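PDB 4BJA: protein GLB-12 from Caenorhabditis elegans, which binds heme as a redox-signalling globin that is essential for reproduction, and may also bind oxygen. Local coordinates for residues 126-129 with 133-136; 94-99 with 146-151; 73-78 with 84-89; 59-62 with 68-71. The protein carries 1 engineered substitution. All coordinates share one frame; numbering follows the deposited sequence.

Contact 1: 126-129 with 133-136. With HEM (protoporphyrin IX containing Fe), chain B.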
# COMPACT_ATOMS: atom_id res chain seq x y z
N SER A 126 16.43 5.59 2.46
CA SER A 126 17.78 5.69 2.94
C SER A 126 18.64 4.56 2.40
O SER A 126 19.87 4.68 2.30
CB SER A 126 17.81 5.66 4.46
OG SER A 126 19.11 5.34 4.90
N HIS A 127 17.99 3.46 2.06
CA HIS A 127 18.75 2.30 1.54
C HIS A 127 19.30 2.51 0.15
O HIS A 127 20.12 1.71 -0.31
CB HIS A 127 17.90 1.00 1.66
CG HIS A 127 17.95 0.40 3.04
ND1 HIS A 127 17.25 0.92 4.11
CD2 HIS A 127 18.64 -0.66 3.54
CE1 HIS A 127 17.49 0.21 5.20
NE2 HIS A 127 18.36 -0.75 4.87
N VAL A 128 18.85 3.56 -0.55
CA VAL A 128 19.34 3.84 -1.88
C VAL A 128 20.85 4.17 -1.82
O VAL A 128 21.56 4.01 -2.80
CB VAL A 128 18.54 4.95 -2.55
CG1 VAL A 128 19.15 5.36 -3.88
CG2 VAL A 128 17.06 4.49 -2.75
N ARG A 129 21.31 4.58 -0.64
CA ARG A 129 22.74 4.89 -0.40
C ARG A 129 23.63 3.63 -0.38
O ARG A 129 24.87 3.75 -0.47
CB ARG A 129 22.93 5.62 0.94
CG ARG A 129 22.14 6.93 1.10
CD ARG A 129 22.68 7.79 2.27
NE ARG A 129 23.39 8.99 1.80
CZ ARG A 129 22.79 10.15 1.48
NH1 ARG A 129 21.47 10.28 1.58
NH2 ARG A 129 23.51 11.18 1.06
N LEU A 133 22.45 -2.40 -3.00
CA LEU A 133 21.02 -2.35 -3.29
C LEU A 133 20.72 -1.45 -4.48
O LEU A 133 19.86 -1.77 -5.29
CB LEU A 133 20.23 -1.89 -2.06
CG LEU A 133 20.17 -2.88 -0.90
CD1 LEU A 133 19.52 -2.21 0.30
CD2 LEU A 133 19.36 -4.14 -1.30
N GLU A 134 21.38 -0.29 -4.58
CA GLU A 134 21.19 0.59 -5.73
C GLU A 134 21.39 -0.16 -7.04
O GLU A 134 20.60 -0.04 -7.98
CB GLU A 134 22.13 1.80 -5.62
CG GLU A 134 21.53 3.07 -6.16
CD GLU A 134 22.12 3.48 -7.48
OE1 GLU A 134 22.45 2.60 -8.32
OE2 GLU A 134 22.25 4.72 -7.68
N GLN A 135 22.44 -0.97 -7.09
CA GLN A 135 22.74 -1.78 -8.25
C GLN A 135 21.85 -3.01 -8.44
O GLN A 135 21.49 -3.33 -9.56
CB GLN A 135 24.23 -2.22 -8.23
CG GLN A 135 25.15 -1.18 -8.86
CD GLN A 135 26.37 -1.77 -9.58
OE1 GLN A 135 26.56 -2.99 -9.63
NE2 GLN A 135 27.20 -0.89 -10.14
N ASN A 136 21.51 -3.70 -7.35
CA ASN A 136 20.90 -5.03 -7.47
C ASN A 136 19.44 -5.18 -7.09
O ASN A 136 18.81 -6.15 -7.47
CB ASN A 136 21.71 -6.07 -6.70
CG ASN A 136 23.16 -6.14 -7.20
OD1 ASN A 136 23.39 -6.39 -8.38
ND2 ASN A 136 24.11 -5.87 -6.33
CHA HEM B . 20.86 0.54 7.46
CHB HEM B . 16.55 -1.44 8.45
CHC HEM B . 17.05 -4.42 4.71
CHD HEM B . 21.63 -3.00 4.23
C1A HEM B . 19.64 0.29 7.99
C2A HEM B . 19.01 1.08 9.04
C3A HEM B . 17.82 0.51 9.29
C4A HEM B . 17.68 -0.65 8.43
CMA HEM B . 16.74 0.93 10.32
CAA HEM B . 19.63 2.36 9.68
CBA HEM B . 18.77 3.60 9.42
CGA HEM B . 18.73 3.80 7.97
O1A HEM B . 19.82 3.78 7.33
O2A HEM B . 17.58 3.94 7.47
C1B HEM B . 16.32 -2.36 7.47
C2B HEM B . 15.05 -3.05 7.26
C3B HEM B . 15.19 -3.85 6.24
C4B HEM B . 16.55 -3.72 5.77
CMB HEM B . 13.78 -2.83 8.10
CAB HEM B . 14.05 -4.73 5.67
CBB HEM B . 14.36 -5.78 4.95
C1C HEM B . 18.32 -4.28 4.25
C2C HEM B . 18.89 -5.04 3.16
C3C HEM B . 20.14 -4.65 3.02
C4C HEM B . 20.43 -3.66 4.03
CMC HEM B . 18.12 -6.07 2.31
CAC HEM B . 21.11 -5.21 1.95
CBC HEM B . 22.11 -4.42 1.57
C1D HEM B . 21.85 -1.99 5.10
C2D HEM B . 23.14 -1.44 5.39
C3D HEM B . 22.90 -0.34 6.38
C4D HEM B . 21.48 -0.33 6.60
CMD HEM B . 24.52 -1.85 4.83
CAD HEM B . 23.95 0.56 7.05
CBD HEM B . 24.17 -0.00 8.46
CGD HEM B . 24.86 -1.36 8.53
O1D HEM B . 25.57 -1.77 7.59
O2D HEM B . 24.69 -2.03 9.56
NA HEM B . 18.81 -0.77 7.65
NB HEM B . 17.25 -2.79 6.53
NC HEM B . 19.30 -3.46 4.75
ND HEM B . 20.88 -1.32 5.84
FE HEM B . 19.08 -2.08 6.22

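Contact 2: 94-99 with 146-151. With HEM (protoporphyrin IX containing Fe), chain B.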
# COMPACT_ATOMS: atom_id res chain seq x y z
N LEU A 94 21.13 -4.39 15.32
CA LEU A 94 20.70 -3.37 16.25
C LEU A 94 19.67 -2.42 15.57
O LEU A 94 18.61 -2.12 16.15
CB LEU A 94 21.91 -2.55 16.69
CG LEU A 94 21.55 -1.29 17.47
CD1 LEU A 94 21.09 -1.75 18.83
CD2 LEU A 94 22.74 -0.33 17.51
N ARG A 95 19.99 -1.98 14.36
CA ARG A 95 19.15 -0.98 13.65
C ARG A 95 17.79 -1.56 13.31
O ARG A 95 16.75 -0.88 13.45
CB ARG A 95 19.83 -0.48 12.36
CG ARG A 95 21.07 0.43 12.65
CD ARG A 95 22.01 0.46 11.44
NE ARG A 95 23.02 1.54 11.44
CZ ARG A 95 24.16 1.51 12.14
NH1 ARG A 95 24.44 0.47 12.93
NH2 ARG A 95 25.02 2.52 12.06
N PHE A 96 17.79 -2.83 12.87
CA PHE A 96 16.54 -3.51 12.48
C PHE A 96 15.71 -3.76 13.72
O PHE A 96 14.52 -3.48 13.74
CB PHE A 96 16.89 -4.83 11.77
CG PHE A 96 15.71 -5.54 11.23
CD1 PHE A 96 14.92 -6.30 12.07
CD2 PHE A 96 15.42 -5.47 9.88
CE1 PHE A 96 13.78 -6.96 11.57
CE2 PHE A 96 14.27 -6.13 9.35
CZ PHE A 96 13.47 -6.89 10.23
N TYR A 97 16.33 -4.22 14.80
CA TYR A 97 15.62 -4.36 16.06
C TYR A 97 14.99 -3.02 16.52
O TYR A 97 13.79 -2.97 16.87
CB TYR A 97 16.54 -4.94 17.15
CG TYR A 97 15.98 -4.68 18.52
CD1 TYR A 97 14.91 -5.42 19.02
CD2 TYR A 97 16.49 -3.62 19.30
CE1 TYR A 97 14.33 -5.12 20.28
CE2 TYR A 97 15.93 -3.34 20.55
CZ TYR A 97 14.86 -4.09 21.02
OH TYR A 97 14.30 -3.80 22.26
N GLU A 98 15.77 -1.94 16.48
CA GLU A 98 15.26 -0.61 16.93
C GLU A 98 14.11 -0.14 16.04
O GLU A 98 13.14 0.46 16.52
CB GLU A 98 16.37 0.45 16.91
CG GLU A 98 17.46 0.21 17.97
CD GLU A 98 18.65 1.15 17.81
OE1 GLU A 98 18.96 1.59 16.67
OE2 GLU A 98 19.32 1.42 18.84
N PHE A 99 14.23 -0.41 14.75
CA PHE A 99 13.17 -0.05 13.78
C PHE A 99 11.89 -0.79 14.11
O PHE A 99 10.82 -0.17 14.09
CB PHE A 99 13.69 -0.42 12.38
CG PHE A 99 12.65 -0.41 11.29
CD1 PHE A 99 11.91 -1.56 10.99
CD2 PHE A 99 12.49 0.72 10.49
CE1 PHE A 99 10.99 -1.56 9.95
CE2 PHE A 99 11.61 0.71 9.41
CZ PHE A 99 10.84 -0.42 9.16
N GLU A 146 12.09 -7.92 0.46
CA GLU A 146 11.23 -9.06 0.52
C GLU A 146 11.99 -10.34 1.00
O GLU A 146 11.50 -11.09 1.85
CB GLU A 146 10.59 -9.27 -0.85
CG GLU A 146 9.64 -10.44 -0.89
CD GLU A 146 9.10 -10.61 -2.28
OE1 GLU A 146 9.83 -11.14 -3.13
OE2 GLU A 146 7.96 -10.17 -2.55
N ILE A 147 13.20 -10.54 0.50
CA ILE A 147 13.98 -11.72 0.86
C ILE A 147 14.22 -11.71 2.40
O ILE A 147 14.02 -12.71 3.10
CB ILE A 147 15.32 -11.71 0.10
CG1 ILE A 147 15.07 -12.08 -1.38
CG2 ILE A 147 16.34 -12.71 0.78
CD1 ILE A 147 16.18 -11.79 -2.35
N VAL A 148 14.59 -10.55 2.94
CA VAL A 148 14.89 -10.47 4.37
C VAL A 148 13.62 -10.66 5.18
O VAL A 148 13.57 -11.46 6.16
CB VAL A 148 15.54 -9.09 4.70
CG1 VAL A 148 15.60 -8.85 6.19
CG2 VAL A 148 16.99 -9.04 4.10
N ILE A 149 12.58 -9.88 4.85
CA ILE A 149 11.36 -9.94 5.67
C ILE A 149 10.68 -11.28 5.55
O ILE A 149 10.12 -11.76 6.51
CB ILE A 149 10.42 -8.77 5.38
CG1 ILE A 149 11.12 -7.52 5.85
CG2 ILE A 149 9.06 -9.01 6.10
CD1 ILE A 149 11.17 -7.37 7.33
N ASN A 150 10.80 -11.94 4.39
CA ASN A 150 10.21 -13.29 4.29
C ASN A 150 10.83 -14.28 5.28
O ASN A 150 10.13 -15.18 5.78
CB ASN A 150 10.34 -13.82 2.87
CG ASN A 150 9.29 -13.29 1.98
OD1 ASN A 150 8.34 -12.64 2.45
ND2 ASN A 150 9.37 -13.61 0.69
N VAL A 151 12.13 -14.13 5.57
CA VAL A 151 12.72 -15.01 6.58
C VAL A 151 12.14 -14.69 7.95
O VAL A 151 11.89 -15.60 8.76
CB VAL A 151 14.27 -15.01 6.54
CG1 VAL A 151 14.84 -16.05 7.60
CG2 VAL A 151 14.75 -15.36 5.12
CHA HEM B . 20.86 0.54 7.46
CHB HEM B . 16.55 -1.44 8.45
CHC HEM B . 17.05 -4.42 4.71
CHD HEM B . 21.63 -3.00 4.23
C1A HEM B . 19.64 0.29 7.99
C2A HEM B . 19.01 1.08 9.04
C3A HEM B . 17.82 0.51 9.29
C4A HEM B . 17.68 -0.65 8.43
CMA HEM B . 16.74 0.93 10.32
CAA HEM B . 19.63 2.36 9.68
CBA HEM B . 18.77 3.60 9.42
CGA HEM B . 18.73 3.80 7.97
O1A HEM B . 19.82 3.78 7.33
O2A HEM B . 17.58 3.94 7.47
C1B HEM B . 16.32 -2.36 7.47
C2B HEM B . 15.05 -3.05 7.26
C3B HEM B . 15.19 -3.85 6.24
C4B HEM B . 16.55 -3.72 5.77
CMB HEM B . 13.78 -2.83 8.10
CAB HEM B . 14.05 -4.73 5.67
CBB HEM B . 14.36 -5.78 4.95
C1C HEM B . 18.32 -4.28 4.25
C2C HEM B . 18.89 -5.04 3.16
C3C HEM B . 20.14 -4.65 3.02
C4C HEM B . 20.43 -3.66 4.03
CMC HEM B . 18.12 -6.07 2.31
CAC HEM B . 21.11 -5.21 1.95
CBC HEM B . 22.11 -4.42 1.57
C1D HEM B . 21.85 -1.99 5.10
C2D HEM B . 23.14 -1.44 5.39
C3D HEM B . 22.90 -0.34 6.38
C4D HEM B . 21.48 -0.33 6.60
CMD HEM B . 24.52 -1.85 4.83
CAD HEM B . 23.95 0.56 7.05
CBD HEM B . 24.17 -0.00 8.46
CGD HEM B . 24.86 -1.36 8.53
O1D HEM B . 25.57 -1.77 7.59
O2D HEM B . 24.69 -2.03 9.56
NA HEM B . 18.81 -0.77 7.65
NB HEM B . 17.25 -2.79 6.53
NC HEM B . 19.30 -3.46 4.75
ND HEM B . 20.88 -1.32 5.84
FE HEM B . 19.08 -2.08 6.22

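Contact 3: 73-78 with 84-89. With HEM (protoporphyrin IX containing Fe), chain B; ACT (acetate ion), chain G; ACT (acetate ion), chain F.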
# COMPACT_ATOMS: atom_id res chain seq x y z
N PHE A 73 27.61 -7.06 4.45
CA PHE A 73 27.68 -6.85 5.89
C PHE A 73 29.06 -7.12 6.48
O PHE A 73 29.24 -7.16 7.70
CB PHE A 73 26.59 -7.65 6.58
CG PHE A 73 25.22 -7.11 6.33
CD1 PHE A 73 24.92 -5.77 6.67
CD2 PHE A 73 24.25 -7.90 5.74
CE1 PHE A 73 23.63 -5.24 6.41
CE2 PHE A 73 22.99 -7.40 5.46
CZ PHE A 73 22.67 -6.05 5.81
N GLY A 74 30.03 -7.30 5.58
CA GLY A 74 31.41 -7.53 5.98
C GLY A 74 31.68 -8.83 6.72
O GLY A 74 32.63 -8.90 7.52
N VAL A 75 30.89 -9.88 6.46
CA VAL A 75 30.98 -11.15 7.21
C VAL A 75 31.25 -12.34 6.30
O VAL A 75 30.93 -13.49 6.61
CB VAL A 75 29.74 -11.45 8.12
CG1 VAL A 75 29.74 -10.52 9.33
CG2 VAL A 75 28.39 -11.37 7.34
N ASP A 76 31.80 -12.03 5.14
CA ASP A 76 32.18 -13.03 4.18
C ASP A 76 33.32 -13.95 4.68
O ASP A 76 33.53 -15.01 4.05
CB ASP A 76 32.51 -12.34 2.86
CG ASP A 76 33.53 -11.21 3.03
OD1 ASP A 76 33.27 -10.21 3.79
OD2 ASP A 76 34.61 -11.33 2.41
N ARG A 77 34.02 -13.61 5.78
CA ARG A 77 35.03 -14.55 6.34
C ARG A 77 34.76 -15.00 7.76
O ARG A 77 35.33 -16.01 8.24
CB ARG A 77 36.44 -13.96 6.25
CG ARG A 77 36.89 -13.76 4.83
CD ARG A 77 37.20 -15.11 4.14
NE ARG A 77 37.67 -14.83 2.80
CZ ARG A 77 36.90 -14.74 1.73
NH1 ARG A 77 35.59 -14.96 1.82
NH2 ARG A 77 37.45 -14.43 0.57
N ALA A 78 33.96 -14.21 8.47
CA ALA A 78 33.72 -14.47 9.87
C ALA A 78 32.96 -15.78 10.02
O ALA A 78 31.95 -15.98 9.33
CB ALA A 78 32.92 -13.31 10.49
N LEU A 84 28.10 -11.80 14.85
CA LEU A 84 27.31 -10.83 15.63
C LEU A 84 28.19 -9.67 16.12
O LEU A 84 27.69 -8.58 16.38
CB LEU A 84 26.64 -11.52 16.81
CG LEU A 84 25.64 -12.60 16.38
CD1 LEU A 84 25.27 -13.54 17.54
CD2 LEU A 84 24.40 -11.95 15.82
N LYS A 85 29.49 -9.91 16.22
CA LYS A 85 30.43 -8.86 16.65
C LYS A 85 30.99 -7.96 15.57
O LYS A 85 31.62 -6.94 15.84
CB LYS A 85 31.59 -9.48 17.41
CG LYS A 85 31.18 -10.14 18.70
CD LYS A 85 32.28 -9.93 19.75
CE LYS A 85 31.91 -10.54 21.10
NZ LYS A 85 31.84 -12.03 21.00
N MET A 86 30.81 -8.34 14.33
CA MET A 86 31.32 -7.55 13.23
C MET A 86 30.45 -6.31 13.06
O MET A 86 29.22 -6.38 13.22
CB MET A 86 31.31 -8.37 11.95
CG MET A 86 32.22 -9.59 12.05
SD MET A 86 33.95 -9.12 12.34
CE MET A 86 34.40 -8.54 10.74
N PRO A 87 31.07 -5.19 12.74
CA PRO A 87 30.37 -3.89 12.93
C PRO A 87 29.20 -3.68 12.03
O PRO A 87 28.17 -3.20 12.54
CB PRO A 87 31.44 -2.85 12.61
CG PRO A 87 32.71 -3.57 12.46
CD PRO A 87 32.52 -5.04 12.48
N LYS A 88 29.34 -3.96 10.73
CA LYS A 88 28.19 -3.68 9.82
C LYS A 88 27.07 -4.65 10.10
O LYS A 88 25.88 -4.29 10.04
CB LYS A 88 28.60 -3.75 8.35
CG LYS A 88 29.62 -2.72 7.88
CD LYS A 88 29.70 -2.61 6.34
CE LYS A 88 28.36 -2.17 5.66
NZ LYS A 88 28.40 -2.26 4.12
N PHE A 89 27.43 -5.89 10.42
CA PHE A 89 26.41 -6.94 10.64
C PHE A 89 25.69 -6.78 12.00
O PHE A 89 24.44 -6.69 12.04
CB PHE A 89 27.04 -8.32 10.48
CG PHE A 89 26.03 -9.46 10.58
CD1 PHE A 89 25.16 -9.73 9.52
CD2 PHE A 89 25.94 -10.21 11.75
CE1 PHE A 89 24.22 -10.80 9.63
CE2 PHE A 89 25.03 -11.28 11.87
CZ PHE A 89 24.15 -11.54 10.81
CHA HEM B . 20.86 0.54 7.46
CHB HEM B . 16.55 -1.44 8.45
CHC HEM B . 17.05 -4.42 4.71
CHD HEM B . 21.63 -3.00 4.23
C1A HEM B . 19.64 0.29 7.99
C2A HEM B . 19.01 1.08 9.04
C3A HEM B . 17.82 0.51 9.29
C4A HEM B . 17.68 -0.65 8.43
CMA HEM B . 16.74 0.93 10.32
CAA HEM B . 19.63 2.36 9.68
CBA HEM B . 18.77 3.60 9.42
CGA HEM B . 18.73 3.80 7.97
O1A HEM B . 19.82 3.78 7.33
O2A HEM B . 17.58 3.94 7.47
C1B HEM B . 16.32 -2.36 7.47
C2B HEM B . 15.05 -3.05 7.26
C3B HEM B . 15.19 -3.85 6.24
C4B HEM B . 16.55 -3.72 5.77
CMB HEM B . 13.78 -2.83 8.10
CAB HEM B . 14.05 -4.73 5.67
CBB HEM B . 14.36 -5.78 4.95
C1C HEM B . 18.32 -4.28 4.25
C2C HEM B . 18.89 -5.04 3.16
C3C HEM B . 20.14 -4.65 3.02
C4C HEM B . 20.43 -3.66 4.03
CMC HEM B . 18.12 -6.07 2.31
CAC HEM B . 21.11 -5.21 1.95
CBC HEM B . 22.11 -4.42 1.57
C1D HEM B . 21.85 -1.99 5.10
C2D HEM B . 23.14 -1.44 5.39
C3D HEM B . 22.90 -0.34 6.38
C4D HEM B . 21.48 -0.33 6.60
CMD HEM B . 24.52 -1.85 4.83
CAD HEM B . 23.95 0.56 7.05
CBD HEM B . 24.17 -0.00 8.46
CGD HEM B . 24.86 -1.36 8.53
O1D HEM B . 25.57 -1.77 7.59
O2D HEM B . 24.69 -2.03 9.56
NA HEM B . 18.81 -0.77 7.65
NB HEM B . 17.25 -2.79 6.53
NC HEM B . 19.30 -3.46 4.75
ND HEM B . 20.88 -1.32 5.84
FE HEM B . 19.08 -2.08 6.22
C ACT G . 41.19 -13.75 1.56
O ACT G . 40.27 -14.50 1.15
OXT ACT G . 41.11 -13.45 2.76
CH3 ACT G . 42.31 -13.27 0.68
C ACT F . 31.91 -14.81 -0.23
O ACT F . 33.10 -15.05 0.10
OXT ACT F . 31.66 -15.03 -1.41
CH3 ACT F . 30.87 -14.44 0.76
O HOH W 1 30.93 -6.00 9.49

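Contact 4: 59-62 with 68-71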
# COMPACT_ATOMS: atom_id res chain seq x y z
N LEU A 59 21.42 -14.16 11.16
CA LEU A 59 22.47 -15.19 10.93
C LEU A 59 21.94 -16.22 9.91
O LEU A 59 22.63 -16.54 8.94
CB LEU A 59 22.89 -15.86 12.22
CG LEU A 59 23.77 -15.01 13.16
CD1 LEU A 59 23.94 -15.69 14.51
CD2 LEU A 59 25.13 -14.71 12.54
N ASP A 60 20.71 -16.68 10.08
CA ASP A 60 20.13 -17.56 9.03
C ASP A 60 20.06 -16.90 7.64
O ASP A 60 20.38 -17.51 6.65
CB ASP A 60 18.72 -17.99 9.43
CG ASP A 60 18.71 -18.96 10.58
OD1 ASP A 60 19.78 -19.41 11.02
OD2 ASP A 60 17.59 -19.28 11.06
N ILE A 61 19.64 -15.64 7.56
CA ILE A 61 19.58 -14.96 6.28
C ILE A 61 20.92 -14.97 5.53
O ILE A 61 20.99 -15.34 4.34
CB ILE A 61 19.14 -13.50 6.47
CG1 ILE A 61 17.63 -13.48 6.84
CG2 ILE A 61 19.38 -12.69 5.17
CD1 ILE A 61 17.16 -12.08 7.35
N VAL A 62 21.99 -14.54 6.20
CA VAL A 62 23.26 -14.39 5.51
C VAL A 62 23.99 -15.73 5.34
O VAL A 62 24.75 -15.90 4.40
CB VAL A 62 24.19 -13.34 6.15
CG1 VAL A 62 23.41 -12.01 6.25
CG2 VAL A 62 24.71 -13.80 7.48
N ASP A 68 24.90 -13.93 -0.67
CA ASP A 68 25.37 -12.69 -1.31
C ASP A 68 25.46 -11.52 -0.31
O ASP A 68 26.26 -10.58 -0.49
CB ASP A 68 24.45 -12.25 -2.46
CG ASP A 68 24.91 -12.76 -3.81
OD1 ASP A 68 25.91 -13.49 -3.88
OD2 ASP A 68 24.24 -12.41 -4.83
N LEU A 69 24.64 -11.59 0.74
CA LEU A 69 24.59 -10.52 1.75
C LEU A 69 25.75 -10.54 2.73
O LEU A 69 25.98 -9.59 3.45
CB LEU A 69 23.24 -10.51 2.52
CG LEU A 69 22.05 -10.16 1.60
CD1 LEU A 69 20.75 -10.22 2.42
CD2 LEU A 69 22.21 -8.78 0.91
N LYS A 70 26.53 -11.62 2.74
CA LYS A 70 27.64 -11.69 3.68
C LYS A 70 28.65 -10.58 3.39
O LYS A 70 29.06 -9.87 4.30
CB LYS A 70 28.31 -13.09 3.65
CG LYS A 70 27.52 -14.13 4.45
CD LYS A 70 28.33 -15.47 4.59
CE LYS A 70 27.94 -16.46 3.59
NZ LYS A 70 28.96 -17.59 3.73
N LYS A 71 28.97 -10.39 2.11
CA LYS A 71 29.95 -9.36 1.70
C LYS A 71 29.46 -7.96 2.05
O LYS A 71 30.23 -7.11 2.48
CB LYS A 71 30.22 -9.46 0.19
CG LYS A 71 31.36 -8.53 -0.30
CD LYS A 71 31.71 -8.82 -1.73
CE LYS A 71 32.17 -7.55 -2.47
NZ LYS A 71 32.65 -7.90 -3.88

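Contact 1: 126-129 with 133-136
His-127 and Leu-133 lie side by side and point the same way, both toward the heme. This is the proximal side of a globin fold. His-127 follows helix 113-126 and Leu-133 sits on the short helix 131-136, so the contact closes the turn between them. The imidazole of His-127 meets the leucine at its edge, near the ring plane, with Leu-133 CD1 3.7 Å from His-127 CD2. A chi1 of -81° swings the imidazole across CB from its own carbonyl carbon, and this carries it away from the turn and up to the porphyrin. The rotation of the ring is fixed at both ends. ND1 is hydrogen-bonded to Thr-123 O, and NE2 is bound to the metal.

Leu-133 also packs on the porphyrin itself. Its CG is 3.5 Å from CBC of a heme vinyl group, and CD1 fills the angle between that vinyl and the histidine. With alanine at Leu-133, the imidazole edge and the vinyl group would probably lose their shared apolar neighbour, opening a gap between them.

Farther from the heme, Val-128 and Glu-134 cross at a slant. Glu-134 CG lies 4.0 Å from Val-128 CG1 and 3.5 Å from Val-128 O. The bend of the glutamate at chi2 (-106°) turns its carboxylate away from this apolar touch. Val-128 also packs on Phe-207 of helix 185-214, which touches His-127 too. The iron is held from both sides: His-92 supplies one axial nitrogen, and His-127 NE2 supplies the other at 2.0 Å.

Contact 2: 94-99 with 146-151
The shortest polar bond here is a helical one, Asn-150 N to Glu-146 O at 2.8 Å. It belongs to the turn that presents Val-148 and Ile-149 to Phe-96. The two helices stay well apart, with Phe-96 CA 10.7 Å from Ile-149 CA, and side chains span the distance. Phe-96 makes its reach by extending the ring trans to its own amide nitrogen (chi1 -175°), across toward the other helix. Ile-149 CD1 meets the edge of that ring, close to its plane, 3.7 Å from Phe-96 CZ. The isoleucine bends at chi2 (-74°), and its end comes nearer than its base would suggest. Val-148 CG1 is looser, 4.4 Å from Phe-96 CE2, and comes in obliquely. The phenylalanine is further held by a stack with Phe-152 and an edge-to-face contact with Phe-58.

The heme rests against the same side chains. Its methyl CMB is 3.6 Å from Phe-96 CE2. The same methyl also sits over a face of Phe-99, 3.5 Å above the plane and shifted toward the rim. Val-148 CB is 3.5 Å from the heme vinyl carbon CBB, and Ile-149 CG1 packs on that vinyl as well. Arg-95 runs alongside the propionates with its aliphatic part. Arg-95 CD is 3.5 Å from heme CAA, and heme CBD lies over one face of the guanidinium.

All the packing between the two helices is apolar and buried. Helix 87-108 and helix 144-160 meet at the porphyrin edge through Phe-96, Val-148 and Ile-149, as in the apolar interior wall of a globin heme pocket.

Contact 3: 73-78 with 84-89
Phe-73 and Phe-89 cross at about a right angle where the loop after helix 69-72 meets the start of helix 87-108, on the distal side of the globin heme. Phe-73 CB approaches the edge of the Phe-89 ring, 3.9 Å from Phe-89 CD1. The Phe-73 ring reaches the porphyrin, and Phe-73 CZ is 3.6 Å from heme CHD. It also meets His-92, an axial ligand, with the ring planes at about 40°. Phe-89 takes the other course. Its chi1 of -175° stretches the side chain out opposite the amide nitrogen, and the ring packs against helix 50-65.

Gly-74 is the C' residue of a Schellman motif that ends the preceding helix, and its phi is positive. Val-75 CG1 then wedges between two partners, 3.7 Å from both Met-86 CB and Phe-89 CB. The methionine, at the N-cap position, bends at chi2 and chi3 and brings CE to Gly-74 O. Its CG also packs on the methyl of Ala-78. Lys-88 sends NZ back to Val-72 O. One water ties the backbones together, donating to Phe-73 O at 2.7 Å and accepting from Lys-88 N at 2.9 Å.

Contact 4: 59-62 with 68-71
The corner between helix 50-65 and the short helix 69-72, the B-C corner of the globin fold, is closed by Ile-61 and Val-62 against Leu-69 and Lys-70. Val-62 is the centre of it. Its CG1 is 4.0 Å from Leu-69 CB, with the two side chains crossing at about a right angle. Its CB lies 3.8 Å from Lys-70 CG. With chi1 at -54°, the CG1 methyl faces away from the valine's own carbonyl carbon and is directed at the base of the leucine. Ile-61 CG2 completes the apolar layer by touching Leu-69 CD1 at 3.9 Å. Ile-61 also packs on Val-148, Val-151 and Phe-152 of helix 144-160, and Leu-69 reaches the heme.

The lysine packs through its carbon chain rather than its charge. The chain bends at chi3 (-97°) and folds round the carbonyl oxygen of Val-62. Both ends of this arc come equally close: Lys-70 CG and Lys-70 CE are each 3.3 Å from Val-62 O. Cutting Lys-70 back to alanine is likely to strip Val-62 O of the methylenes that wrap it and to open a gap beside Val-62.

Val-62 O is buried by the contact and has no hydrogen-bond partner. Its surroundings on this side are C-H groups, and any compensation is likely to be weak, helped perhaps by the positive charge carried next to CE.

All four contacts reach the heme. Contact 1 is on the His-127 side and supplies that axial ligand. Phe-96 of contact 2 and Phe-73 of contact 3 are on the His-92 side, and the Phe-73 side chain is about 4 Å from that of His-92, the other axial ligand. The centres of contacts 1 and 3 are about 19 Å apart. Contact 4 reaches the heme through Leu-69 and also joins its neighbours. Its centre is about 9 Å from that of contact 3, and Phe-89 CE1 packs on Val-62 CG1 at 3.7 Å. It also meets contact 2, where Val-151 CB is 3.7 Å from Ile-61 CG1. Helix 87-108 serves both contact 2 and contact 3.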